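PDB 2B1X: naphthalene dioxygenase large subunit from Rhodococcus sp., which is the large subunit of a Rieske non-haem iron oxygenase, holding an Fe2S2 cluster in its Rieske domain and a single iron ion in its catalytic domain. Local coordinates for residues L14-V17 against W21-P24; R38-G43 against L436-L441; S165-D168 against L173-Y176; T297-L302 against E429-L434; L393-G398 against A422-F427. All coordinates share one frame; numbering follows the deposited sequence.

Contact 1: residues L14-V17 against W21-P24; sequences LHDV and WTVP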
# COMPACT_ATOMS: atom_id res chain seq x y z
N LEU A 14 -30.30 -18.60 3.76
CA LEU A 14 -30.88 -19.23 4.94
C LEU A 14 -31.80 -20.39 4.54
O LEU A 14 -31.90 -21.39 5.25
CB LEU A 14 -31.59 -18.18 5.79
CG LEU A 14 -31.45 -18.27 7.31
CD1 LEU A 14 -30.11 -18.87 7.80
CD2 LEU A 14 -31.66 -16.90 7.92
N HIS A 15 -32.43 -20.28 3.38
CA HIS A 15 -33.20 -21.40 2.84
C HIS A 15 -32.31 -22.51 2.24
O HIS A 15 -32.56 -23.69 2.45
CB HIS A 15 -34.22 -20.92 1.82
CG HIS A 15 -34.82 -22.01 0.99
ND1 HIS A 15 -35.87 -22.79 1.42
CD2 HIS A 15 -34.50 -22.46 -0.25
CE1 HIS A 15 -36.17 -23.68 0.48
NE2 HIS A 15 -35.35 -23.50 -0.54
N ASP A 16 -31.27 -22.12 1.50
CA ASP A 16 -30.44 -23.09 0.77
C ASP A 16 -29.60 -23.97 1.68
O ASP A 16 -29.31 -25.11 1.34
CB ASP A 16 -29.51 -22.39 -0.21
CG ASP A 16 -30.24 -21.71 -1.34
OD1 ASP A 16 -31.43 -22.03 -1.60
OD2 ASP A 16 -29.68 -20.84 -2.05
N VAL A 17 -29.18 -23.41 2.81
CA VAL A 17 -28.22 -24.08 3.67
C VAL A 17 -28.76 -25.42 4.14
O VAL A 17 -28.00 -26.37 4.27
CB VAL A 17 -27.74 -23.18 4.85
CG1 VAL A 17 -28.83 -22.97 5.89
CG2 VAL A 17 -26.52 -23.77 5.49
N TRP A 21 -28.34 -27.61 0.57
CA TRP A 21 -27.05 -27.67 1.28
C TRP A 21 -25.95 -26.88 0.54
O TRP A 21 -24.84 -27.38 0.33
CB TRP A 21 -26.59 -29.12 1.53
CG TRP A 21 -27.48 -29.94 2.49
CD1 TRP A 21 -28.80 -29.71 2.77
CD2 TRP A 21 -27.10 -31.08 3.27
NE1 TRP A 21 -29.27 -30.64 3.67
CE2 TRP A 21 -28.25 -31.51 3.98
CE3 TRP A 21 -25.92 -31.82 3.42
CZ2 TRP A 21 -28.25 -32.61 4.86
CZ3 TRP A 21 -25.91 -32.93 4.26
CH2 TRP A 21 -27.07 -33.31 4.98
N THR A 22 -26.30 -25.67 0.10
CA THR A 22 -25.34 -24.75 -0.50
C THR A 22 -25.42 -23.43 0.24
O THR A 22 -26.35 -23.22 1.01
CB THR A 22 -25.58 -24.51 -2.00
OG1 THR A 22 -26.82 -23.81 -2.18
CG2 THR A 22 -25.75 -25.84 -2.77
N VAL A 23 -24.46 -22.55 0.00
CA VAL A 23 -24.44 -21.20 0.60
C VAL A 23 -23.96 -20.24 -0.50
O VAL A 23 -23.08 -20.63 -1.25
CB VAL A 23 -23.50 -21.15 1.86
CG1 VAL A 23 -23.30 -19.68 2.38
CG2 VAL A 23 -24.06 -21.98 2.97
N PRO A 24 -24.55 -19.04 -0.63
CA PRO A 24 -24.09 -18.03 -1.60
C PRO A 24 -22.63 -17.64 -1.44
O PRO A 24 -22.17 -17.34 -0.35
CB PRO A 24 -24.96 -16.81 -1.29
CG PRO A 24 -26.18 -17.38 -0.66
CD PRO A 24 -25.73 -18.55 0.12
O HOH W 1 -26.97 -21.04 -1.96
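The carbonyl O of Asp16, in the last part of helix 4-16, receives two backbone N-H groups from the chain that returns after a three-residue loop: Trp21 N at 2.8 Å with a sharply bent N-H...O angle of 119°, and Thr22 N at 3.3 Å, both weak. Trp21 sits in left-handed conformation (phi 58°, psi 45°), and its CA lies 3.4 Å from Val17 O, its C-H directed almost straight at that oxygen. Beside this turn a water spans the polar side chains, giving a proton to Asp16 OD2 at 2.7 Å and lying 2.8 Å from Thr22 OG1. The same carboxylate oxygen forms a salt bridge with Lys12, one helical turn back, so a buried acid has both a charged and a neutral partner. This is a tight helix-to-strand connection: strand 22-24 goes on to pair antiparallel with 392-394. On the apolar side Val17 and Val23 run alongside each other in the same direction, and their CG2 methyls meet at 4.0 Å; short branched valines suit this buried apolar side, having no polar atom to satisfy. The Trp21 indole makes a cation-pi contact with Arg425, while Thr22 packs on Trp140 of the second subunit.

Contact 2: residues R38-G43 against L436-L441; sequences RERIFG and LAESPL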
# COMPACT_ATOMS: atom_id res chain seq x y z
N ARG A 38 -19.19 -6.63 10.74
CA ARG A 38 -18.49 -5.98 11.83
C ARG A 38 -19.46 -5.63 12.95
O ARG A 38 -19.16 -5.85 14.11
CB ARG A 38 -17.78 -4.70 11.33
CG ARG A 38 -17.11 -3.86 12.41
CD ARG A 38 -16.57 -2.50 11.90
NE ARG A 38 -15.36 -2.63 11.05
CZ ARG A 38 -15.34 -2.43 9.73
NH1 ARG A 38 -16.43 -2.09 9.07
NH2 ARG A 38 -14.18 -2.56 9.07
N GLU A 39 -20.61 -5.06 12.61
CA GLU A 39 -21.60 -4.76 13.63
C GLU A 39 -22.38 -6.02 14.07
O GLU A 39 -22.53 -6.31 15.27
CB GLU A 39 -22.57 -3.72 13.09
CG GLU A 39 -23.64 -3.29 14.08
CD GLU A 39 -24.75 -2.49 13.42
OE1 GLU A 39 -24.49 -1.32 13.06
OE2 GLU A 39 -25.87 -3.05 13.25
N ARG A 40 -22.89 -6.77 13.09
CA ARG A 40 -23.87 -7.79 13.39
C ARG A 40 -23.27 -9.05 13.95
O ARG A 40 -23.92 -9.72 14.76
CB ARG A 40 -24.76 -8.07 12.19
CG ARG A 40 -25.59 -6.86 11.89
CD ARG A 40 -26.93 -7.11 11.32
NE ARG A 40 -27.62 -5.83 11.13
CZ ARG A 40 -28.74 -5.68 10.44
NH1 ARG A 40 -29.33 -6.73 9.84
NH2 ARG A 40 -29.27 -4.46 10.36
N ILE A 41 -22.03 -9.37 13.57
CA ILE A 41 -21.32 -10.47 14.24
C ILE A 41 -20.42 -9.97 15.37
O ILE A 41 -20.65 -10.32 16.50
CB ILE A 41 -20.52 -11.38 13.25
CG1 ILE A 41 -21.44 -12.48 12.69
CG2 ILE A 41 -19.39 -12.05 13.93
CD1 ILE A 41 -22.35 -12.03 11.62
N PHE A 42 -19.44 -9.12 15.05
CA PHE A 42 -18.39 -8.76 16.01
C PHE A 42 -18.84 -7.78 17.07
O PHE A 42 -18.23 -7.68 18.14
CB PHE A 42 -17.08 -8.38 15.30
CG PHE A 42 -16.44 -9.54 14.57
CD1 PHE A 42 -16.52 -9.64 13.17
CD2 PHE A 42 -15.82 -10.57 15.27
CE1 PHE A 42 -16.00 -10.71 12.51
CE2 PHE A 42 -15.27 -11.67 14.61
CZ PHE A 42 -15.35 -11.75 13.23
N GLY A 43 -19.94 -7.07 16.79
CA GLY A 43 -20.56 -6.24 17.80
C GLY A 43 -21.53 -6.97 18.73
O GLY A 43 -22.03 -6.37 19.68
N LEU A 436 -28.82 -11.10 9.50
CA LEU A 436 -30.19 -10.65 9.23
C LEU A 436 -30.93 -10.09 10.45
O LEU A 436 -32.01 -9.53 10.30
CB LEU A 436 -31.03 -11.78 8.61
CG LEU A 436 -30.83 -12.06 7.13
CD1 LEU A 436 -31.40 -13.46 6.74
CD2 LEU A 436 -31.44 -10.95 6.27
N ALA A 437 -30.35 -10.23 11.63
CA ALA A 437 -31.01 -9.76 12.84
C ALA A 437 -31.08 -8.22 12.86
O ALA A 437 -30.05 -7.54 12.95
CB ALA A 437 -30.30 -10.31 14.09
N GLU A 438 -32.29 -7.67 12.74
CA GLU A 438 -32.48 -6.21 12.80
C GLU A 438 -32.42 -5.73 14.25
O GLU A 438 -31.91 -4.63 14.52
CB GLU A 438 -33.79 -5.79 12.14
CG GLU A 438 -33.84 -6.00 10.63
CD GLU A 438 -32.78 -5.21 9.86
OE1 GLU A 438 -32.77 -3.96 9.94
OE2 GLU A 438 -31.95 -5.83 9.15
N SER A 439 -32.93 -6.56 15.15
CA SER A 439 -32.68 -6.47 16.59
C SER A 439 -31.98 -7.76 17.07
O SER A 439 -32.35 -8.86 16.64
CB SER A 439 -33.98 -6.22 17.36
OG SER A 439 -34.34 -4.84 17.31
N PRO A 440 -30.97 -7.63 17.95
CA PRO A 440 -30.14 -8.74 18.45
C PRO A 440 -30.79 -10.13 18.72
O PRO A 440 -31.97 -10.23 19.06
CB PRO A 440 -29.56 -8.18 19.75
CG PRO A 440 -29.49 -6.71 19.54
CD PRO A 440 -30.53 -6.34 18.52
N LEU A 441 -29.95 -11.17 18.58
CA LEU A 441 -30.28 -12.60 18.72
C LEU A 441 -30.95 -13.17 17.46
O LEU A 441 -30.41 -14.08 16.81
CB LEU A 441 -31.12 -12.88 19.99
CG LEU A 441 -30.41 -13.21 21.31
CD1 LEU A 441 -30.33 -11.99 22.23
CD2 LEU A 441 -31.07 -14.38 22.03
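Arg40 reaches from helix 31-40 to the C-terminal tail, where Ala437 and Glu438 receive it. Its CB starts toward the tail and rests on the carbonyl O of Leu434, 3.4 Å away. The chain then bends at CB-CG (chi2 -148°) and runs extended, which carries CD to 3.5 Å from Ala437 O. From here the same carbonyl lies over one face of the guanidinium, 3.1 Å above its plane and offset toward the rim, with CZ 3.4 Å from the oxygen. NE and NH1 are close to it, yet their N-H bonds point elsewhere, so neither makes a hydrogen bond to it; the carbonyl simply rests against the face. NE instead looks along the plane to Glu39 OE2, a long salt bridge of 3.9 Å. At the tip, NH1 donates to Glu438 OE2 at 2.9 Å and NH2 adds a weak bond to that same oxygen at 3.2 Å. The oxygen lies close to the guanidinium plane but is itself approached from above the carboxylate, the two planes standing 71° apart. Glu438 sets out away from the arginine and folds back at chi2 (-61°) to present OE2, which also pairs with Arg7. NH1 has a further acceptor in Met435 O. A long, flat, multivalent arginine suits a surface spot with two acids and several carbonyls. Around it, Ile41 packs on helix 422-436, Leu436 touches helix 4-16, and Arg38 O bonds to Gln386 of the third subunit, so this end of helix 31-40 sits between the C-terminal tail, helix 422-436 and a neighbouring copy.

Contact 3: residues S165-D168 against L173-Y176; sequences SLED and LKFY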
# COMPACT_ATOMS: atom_id res chain seq x y z
N SER A 165 -25.25 -14.78 28.55
CA SER A 165 -24.02 -15.04 29.29
C SER A 165 -23.10 -15.93 28.46
O SER A 165 -23.57 -16.75 27.67
CB SER A 165 -24.33 -15.69 30.63
OG SER A 165 -24.59 -17.07 30.50
N LEU A 166 -21.80 -15.78 28.66
CA LEU A 166 -20.82 -16.67 28.04
C LEU A 166 -21.25 -18.13 28.13
O LEU A 166 -21.22 -18.86 27.12
CB LEU A 166 -19.44 -16.48 28.67
CG LEU A 166 -18.13 -16.61 27.85
CD1 LEU A 166 -17.06 -17.42 28.59
CD2 LEU A 166 -18.24 -17.07 26.34
N GLU A 167 -21.62 -18.57 29.33
CA GLU A 167 -21.95 -19.99 29.55
C GLU A 167 -23.14 -20.45 28.71
O GLU A 167 -23.13 -21.57 28.20
CB GLU A 167 -22.15 -20.34 31.05
CG GLU A 167 -20.92 -20.06 31.92
CD GLU A 167 -20.46 -21.19 32.85
OE1 GLU A 167 -21.14 -22.26 32.95
OE2 GLU A 167 -19.42 -21.00 33.53
N ASP A 168 -24.17 -19.61 28.59
CA ASP A 168 -25.30 -19.91 27.69
C ASP A 168 -24.84 -19.93 26.21
O ASP A 168 -25.26 -20.79 25.41
CB ASP A 168 -26.42 -18.88 27.89
CG ASP A 168 -27.24 -19.15 29.18
OD1 ASP A 168 -26.99 -20.13 29.90
OD2 ASP A 168 -28.15 -18.39 29.55
N LEU A 173 -21.37 -26.93 23.93
CA LEU A 173 -19.96 -26.95 23.60
C LEU A 173 -19.06 -27.09 24.83
O LEU A 173 -17.98 -27.66 24.74
CB LEU A 173 -19.56 -25.72 22.80
CG LEU A 173 -18.57 -25.79 21.65
CD1 LEU A 173 -17.37 -24.90 21.91
CD2 LEU A 173 -18.16 -27.18 21.15
N LYS A 174 -19.53 -26.61 25.99
CA LYS A 174 -18.74 -26.70 27.23
C LYS A 174 -18.26 -28.12 27.54
O LYS A 174 -17.12 -28.30 27.99
CB LYS A 174 -19.50 -26.09 28.42
CG LYS A 174 -19.74 -24.57 28.24
CD LYS A 174 -20.13 -23.86 29.55
CE LYS A 174 -21.45 -24.36 30.14
NZ LYS A 174 -22.54 -24.33 29.10
N PHE A 175 -19.11 -29.12 27.28
CA PHE A 175 -18.78 -30.54 27.46
C PHE A 175 -17.48 -30.95 26.74
O PHE A 175 -16.67 -31.70 27.28
CB PHE A 175 -19.95 -31.39 26.94
CG PHE A 175 -19.73 -32.89 27.02
CD1 PHE A 175 -19.06 -33.57 26.01
CD2 PHE A 175 -20.23 -33.62 28.09
CE1 PHE A 175 -18.88 -34.94 26.09
CE2 PHE A 175 -20.05 -34.99 28.17
CZ PHE A 175 -19.37 -35.66 27.17
N TYR A 176 -17.28 -30.41 25.55
CA TYR A 176 -16.14 -30.73 24.70
C TYR A 176 -14.95 -29.84 25.00
O TYR A 176 -13.82 -30.30 24.99
CB TYR A 176 -16.54 -30.62 23.22
CG TYR A 176 -17.65 -31.58 22.89
CD1 TYR A 176 -18.98 -31.14 22.79
CD2 TYR A 176 -17.40 -32.95 22.73
CE1 TYR A 176 -20.03 -32.04 22.52
CE2 TYR A 176 -18.43 -33.84 22.46
CZ TYR A 176 -19.75 -33.39 22.35
OH TYR A 176 -20.78 -34.32 22.11
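Lys174 NZ donates a hydrogen bond to Glu167 O at 3.0 Å, tying together two short consecutive helices, 166-170 and 174-181, joined by a brief turn on the surface of the catalytic domain. The ammonium approaches at a C=O...N angle of 136°, tilted from the carbonyl plane. It also bonds Gly171 O, just past the first helix, so one positive group serves two backbone carbonyls near that helix's C-terminal end, where their partial negative charge would probably suit a lysine. To get there the lysine starts extended, then curls at its last two torsions. The curl brings CE to 3.5 Å from Glu167 OE1, the two side chains running nearly perpendicular. The carboxylate thus lies against the methylenes, while OE1 and NZ remain 4.6 Å apart, too far for a salt bridge although their opposite charges should still attract.

Further out, both Glu167 and Lys174 touch Tyr151 of strand 147-151. Leu166 is buried against Ala149 of the same strand, and Leu173 packs on Leu251 of strand 250-254, apolar residues facing these strands while the charged pair stays outside. Tyr176 secures the second helix through its hydroxyl, bonded to Pro411 O and Trp408 NE1. The first helix is fixed at its start by Ser165, the N-cap, whose small hydroxyl can fold back on its own helix: OG accepts from Asp168 N at 3.2 Å in a nearly straight bond of 167°.

Contact 4: residues T297-L302 against E429-L434; sequences TVFPNL and EYWMQL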
# COMPACT_ATOMS: atom_id res chain seq x y z
N THR A 297 -14.35 -24.98 16.02
CA THR A 297 -14.39 -23.54 16.06
C THR A 297 -15.43 -23.14 17.08
O THR A 297 -16.55 -23.68 17.09
CB THR A 297 -14.74 -22.98 14.67
OG1 THR A 297 -13.60 -23.17 13.82
CG2 THR A 297 -14.96 -21.46 14.72
N VAL A 298 -15.03 -22.23 17.96
CA VAL A 298 -15.96 -21.50 18.80
C VAL A 298 -16.42 -20.23 18.05
O VAL A 298 -15.66 -19.28 17.84
CB VAL A 298 -15.30 -21.10 20.15
CG1 VAL A 298 -16.32 -20.44 21.05
CG2 VAL A 298 -14.71 -22.35 20.82
N PHE A 299 -17.67 -20.21 17.62
CA PHE A 299 -18.15 -19.07 16.84
C PHE A 299 -17.91 -17.76 17.58
O PHE A 299 -18.14 -17.69 18.78
CB PHE A 299 -19.64 -19.22 16.58
CG PHE A 299 -20.16 -18.25 15.59
CD1 PHE A 299 -20.27 -18.59 14.24
CD2 PHE A 299 -20.57 -16.98 16.01
CE1 PHE A 299 -20.75 -17.68 13.30
CE2 PHE A 299 -21.05 -16.03 15.06
CZ PHE A 299 -21.14 -16.39 13.72
N PRO A 300 -17.49 -16.70 16.88
CA PRO A 300 -17.18 -16.75 15.44
C PRO A 300 -15.79 -17.25 15.03
O PRO A 300 -15.73 -18.03 14.05
CB PRO A 300 -17.35 -15.28 14.99
CG PRO A 300 -17.09 -14.46 16.29
CD PRO A 300 -17.36 -15.35 17.46
N ASN A 301 -14.72 -16.81 15.68
CA ASN A 301 -13.40 -16.84 15.02
C ASN A 301 -12.27 -17.39 15.91
O ASN A 301 -11.11 -17.06 15.70
CB ASN A 301 -13.02 -15.44 14.49
CG ASN A 301 -12.71 -14.44 15.62
OD1 ASN A 301 -13.24 -14.56 16.71
ND2 ASN A 301 -11.82 -13.49 15.36
N LEU A 302 -12.62 -18.22 16.89
CA LEU A 302 -11.63 -18.93 17.68
C LEU A 302 -11.65 -20.39 17.26
O LEU A 302 -12.70 -21.04 17.36
CB LEU A 302 -11.92 -18.84 19.20
CG LEU A 302 -11.11 -19.86 20.08
CD1 LEU A 302 -9.64 -19.48 20.05
CD2 LEU A 302 -11.62 -19.95 21.50
N GLU A 429 -25.13 -20.95 8.97
CA GLU A 429 -26.53 -20.67 9.30
C GLU A 429 -26.62 -19.65 10.42
O GLU A 429 -27.42 -18.68 10.32
CB GLU A 429 -27.29 -21.97 9.72
CG GLU A 429 -28.74 -21.70 10.13
CD GLU A 429 -29.55 -22.95 10.45
OE1 GLU A 429 -29.10 -23.79 11.26
OE2 GLU A 429 -30.66 -23.07 9.91
N TYR A 430 -25.86 -19.86 11.49
CA TYR A 430 -25.84 -18.91 12.60
C TYR A 430 -25.30 -17.55 12.14
O TYR A 430 -25.84 -16.53 12.50
CB TYR A 430 -25.06 -19.44 13.80
CG TYR A 430 -25.16 -18.58 15.06
CD1 TYR A 430 -26.40 -18.26 15.64
CD2 TYR A 430 -24.00 -18.08 15.68
CE1 TYR A 430 -26.48 -17.46 16.79
CE2 TYR A 430 -24.07 -17.31 16.84
CZ TYR A 430 -25.31 -16.99 17.37
OH TYR A 430 -25.36 -16.23 18.51
N TRP A 431 -24.25 -17.56 11.32
CA TRP A 431 -23.66 -16.31 10.80
C TRP A 431 -24.77 -15.55 10.04
O TRP A 431 -24.96 -14.38 10.25
CB TRP A 431 -22.45 -16.67 9.90
CG TRP A 431 -21.79 -15.49 9.22
CD1 TRP A 431 -20.77 -14.77 9.70
CD2 TRP A 431 -22.14 -14.93 7.96
NE1 TRP A 431 -20.42 -13.77 8.82
CE2 TRP A 431 -21.25 -13.84 7.73
CE3 TRP A 431 -23.10 -15.23 6.99
CZ2 TRP A 431 -21.31 -13.02 6.59
CZ3 TRP A 431 -23.16 -14.42 5.84
CH2 TRP A 431 -22.26 -13.34 5.65
N MET A 432 -25.52 -16.27 9.19
CA MET A 432 -26.58 -15.67 8.39
C MET A 432 -27.74 -15.16 9.24
O MET A 432 -28.24 -14.07 8.99
CB MET A 432 -27.07 -16.64 7.30
CG MET A 432 -26.11 -16.78 6.09
SD MET A 432 -26.86 -17.78 4.78
CE MET A 432 -26.61 -19.46 5.42
N GLN A 433 -28.12 -15.90 10.29
CA GLN A 433 -29.13 -15.42 11.22
C GLN A 433 -28.70 -14.09 11.86
O GLN A 433 -29.49 -13.14 11.96
CB GLN A 433 -29.46 -16.47 12.29
CG GLN A 433 -30.18 -17.73 11.69
CD GLN A 433 -30.24 -18.90 12.64
OE1 GLN A 433 -29.43 -19.00 13.55
NE2 GLN A 433 -31.19 -19.82 12.41
N LEU A 434 -27.43 -14.01 12.28
CA LEU A 434 -26.93 -12.82 12.94
C LEU A 434 -26.86 -11.62 11.98
O LEU A 434 -27.17 -10.51 12.37
CB LEU A 434 -25.57 -13.06 13.61
CG LEU A 434 -25.54 -13.92 14.87
CD1 LEU A 434 -24.10 -14.09 15.33
CD2 LEU A 434 -26.37 -13.28 16.02
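Phe299 and Tyr430 both swing their rings opposite the backbone N (chi1 -169° and -172°), and the two side chains, each starting toward the other segment, converge at a slant. The result is a T-shaped pair: the edge of Tyr430 is directed at the face of Phe299, the planes stand 71° apart and the centroids 4.9 Å. Tyr430 CD2 is the atom over the ring centre, 3.5 Å above the plane. On the opposite face lies Pro300 CB, 3.7 Å above the plane and off toward the rim; the peptide bond before Pro300 is cis, which folds the proline back beside the preceding phenyl. Leu434 comes from the opposite direction, one helical turn beyond Tyr430, and its CD1 reaches Phe299 CE2 at 3.6 Å. Trp431 touches mainly with its root, CB lying 3.9 Å from Phe299 CE1, while its indole leads away to bond Glu37 through NE1. Phe427 adds another ring to the group. A phenylalanine suits this buried site because a flat apolar ring can be touched on both faces and at its outer end with no polar atom to satisfy; the tyrosine, partly exposed, offers its hydrocarbon edge.

The 297-302 segment is the tight hairpin between strands 293-298 and 302-309, with Val298 N bonded to Leu302 O at 2.7 Å. A long C-terminal helix laid on a curved antiparallel sheet is the hallmark of the helix-grip, Bet v 1-like fold to which this catalytic domain belongs.

Contact 5: residues L393-G398 against A422-F427; sequences LNYQMG and ANQRNF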
# COMPACT_ATOMS: atom_id res chain seq x y z
N LEU A 393 -21.43 -21.89 -2.83
CA LEU A 393 -20.49 -22.84 -2.25
C LEU A 393 -21.19 -24.18 -2.04
O LEU A 393 -22.37 -24.20 -1.66
CB LEU A 393 -20.00 -22.28 -0.93
CG LEU A 393 -19.35 -20.89 -0.97
CD1 LEU A 393 -19.06 -20.35 0.45
CD2 LEU A 393 -18.08 -20.86 -1.85
N ASN A 394 -20.49 -25.31 -2.28
CA ASN A 394 -21.12 -26.60 -2.17
C ASN A 394 -20.83 -27.20 -0.78
O ASN A 394 -19.69 -27.57 -0.47
CB ASN A 394 -20.69 -27.54 -3.33
CG ASN A 394 -21.42 -28.90 -3.32
OD1 ASN A 394 -21.27 -29.69 -2.39
ND2 ASN A 394 -22.18 -29.18 -4.40
N TYR A 395 -21.88 -27.29 0.04
CA TYR A 395 -21.79 -27.94 1.31
C TYR A 395 -22.64 -29.23 1.35
O TYR A 395 -23.19 -29.61 2.40
CB TYR A 395 -22.24 -26.94 2.39
CG TYR A 395 -21.19 -25.89 2.66
CD1 TYR A 395 -21.34 -24.59 2.18
CD2 TYR A 395 -20.03 -26.19 3.43
CE1 TYR A 395 -20.38 -23.63 2.42
CE2 TYR A 395 -19.07 -25.19 3.69
CZ TYR A 395 -19.26 -23.93 3.16
OH TYR A 395 -18.35 -22.94 3.37
N GLN A 396 -22.70 -29.92 0.20
CA GLN A 396 -23.60 -31.07 0.06
C GLN A 396 -23.06 -32.43 0.56
O GLN A 396 -23.69 -33.46 0.33
CB GLN A 396 -24.04 -31.23 -1.39
CG GLN A 396 -24.74 -29.99 -2.00
CD GLN A 396 -25.34 -30.30 -3.36
OE1 GLN A 396 -24.71 -30.97 -4.19
NE2 GLN A 396 -26.55 -29.81 -3.60
N MET A 397 -21.90 -32.43 1.19
CA MET A 397 -21.34 -33.69 1.69
C MET A 397 -22.28 -34.35 2.69
O MET A 397 -22.52 -33.84 3.79
CB MET A 397 -19.97 -33.43 2.33
CG MET A 397 -19.20 -34.70 2.65
SD MET A 397 -17.70 -34.32 3.50
CE MET A 397 -16.68 -33.87 2.17
N GLY A 398 -22.85 -35.51 2.30
CA GLY A 398 -23.69 -36.27 3.21
C GLY A 398 -25.17 -36.06 2.90
O GLY A 398 -26.03 -36.73 3.47
N ALA A 422 -21.91 -30.79 7.83
CA ALA A 422 -22.98 -30.34 8.75
C ALA A 422 -22.50 -29.22 9.70
O ALA A 422 -23.23 -28.24 9.95
CB ALA A 422 -23.58 -31.51 9.53
N ASN A 423 -21.28 -29.35 10.20
CA ASN A 423 -20.69 -28.30 11.04
C ASN A 423 -20.51 -26.96 10.33
O ASN A 423 -20.89 -25.92 10.89
CB ASN A 423 -19.37 -28.74 11.65
CG ASN A 423 -19.54 -29.84 12.66
OD1 ASN A 423 -20.69 -30.28 12.94
ND2 ASN A 423 -18.40 -30.32 13.23
N GLN A 424 -19.97 -26.98 9.12
CA GLN A 424 -19.81 -25.74 8.33
C GLN A 424 -21.17 -25.08 8.03
O GLN A 424 -21.30 -23.86 8.06
CB GLN A 424 -19.07 -26.01 7.01
CG GLN A 424 -17.62 -26.56 7.17
CD GLN A 424 -17.49 -28.10 7.28
OE1 GLN A 424 -18.26 -28.75 7.98
NE2 GLN A 424 -16.49 -28.66 6.59
N ARG A 425 -22.18 -25.93 7.78
CA ARG A 425 -23.52 -25.44 7.50
C ARG A 425 -24.16 -24.75 8.70
O ARG A 425 -24.81 -23.73 8.55
CB ARG A 425 -24.41 -26.61 7.07
CG ARG A 425 -24.21 -26.98 5.56
CD ARG A 425 -25.43 -27.68 4.98
NE ARG A 425 -25.40 -28.98 5.54
CZ ARG A 425 -26.34 -29.58 6.24
NH1 ARG A 425 -27.55 -29.06 6.46
NH2 ARG A 425 -26.05 -30.78 6.69
N ASN A 426 -24.01 -25.37 9.87
CA ASN A 426 -24.44 -24.81 11.15
C ASN A 426 -23.73 -23.49 11.48
O ASN A 426 -24.32 -22.58 12.02
CB ASN A 426 -24.17 -25.84 12.26
CG ASN A 426 -24.59 -25.38 13.64
OD1 ASN A 426 -25.75 -25.12 13.90
ND2 ASN A 426 -23.63 -25.30 14.56
N PHE A 427 -22.45 -23.41 11.16
CA PHE A 427 -21.69 -22.20 11.44
C PHE A 427 -22.25 -21.07 10.57
O PHE A 427 -22.53 -19.98 11.05
CB PHE A 427 -20.20 -22.49 11.14
CG PHE A 427 -19.31 -21.27 11.23
CD1 PHE A 427 -18.55 -21.06 12.37
CD2 PHE A 427 -19.19 -20.39 10.15
CE1 PHE A 427 -17.70 -19.96 12.47
CE2 PHE A 427 -18.34 -19.27 10.25
CZ PHE A 427 -17.58 -19.09 11.42
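The Tyr395 ring is met obliquely by two methylenes from helix 422-436, Gln424 CB and Arg425 CG. The closer approach is Gln424 CB to Tyr395 CE2, 3.4 Å, a snug fit; Arg425 CG lies 3.7 Å from Tyr395 CB. The Gln424 amide is turned 67° from the ring plane; a bend at chi2 (88°) carries it off from the tyrosine. Arg425 passes alongside the Tyr395 backbone, with CD and NE both 3.9 Å from the carbonyl O, not bonded to it. Long side chains whose methylenes pack against tyrosine while their polar ends go elsewhere are well suited to this buried place. Tyr395 in turn sends its hydroxyl to Asp208 OD2, so the aromatic body packs and the polar tip is satisfied. Tyr395 lies within an Asx turn: Asn394 OD1 accepts from Gln396 N at 3.0 Å, and Asn394 ND2 donates to Gln396 OE1 at 3.1 Å. Asn394 O bonds Arg91 NH1 of the second subunit, where Arg91 is one of the residues around the Fe2S2 cluster. Such a subunit boundary, with one copy's Rieske domain set against the catalytic domain of the next, is characteristic of Rieske oxygenases.

Helix 422-436 is the common thread: contacts 5 and 4 use its successive turns, and contact 2 begins where it ends. Contacts 1 and 5, with centres about 9 Å apart, share the two-stranded sheet 22-24/392-394, joined by a probable hydrogen bond from Tyr395 N to Trp21 O of 3.0 Å. Contact 1 reaches contact 2 through Leu14 CD2 and Leu436 CD1, 3.6 Å apart. Between contacts 4 and 5, Phe299 CD1 lies 3.4 Å from Phe427 CE1. Contact 3 joins the group by Leu173 CD1 against Val298 CG2 at 3.8 Å. The iron held by His216, His221 and Asp372 is about 11 Å from the Gln424 side chain of contact 5.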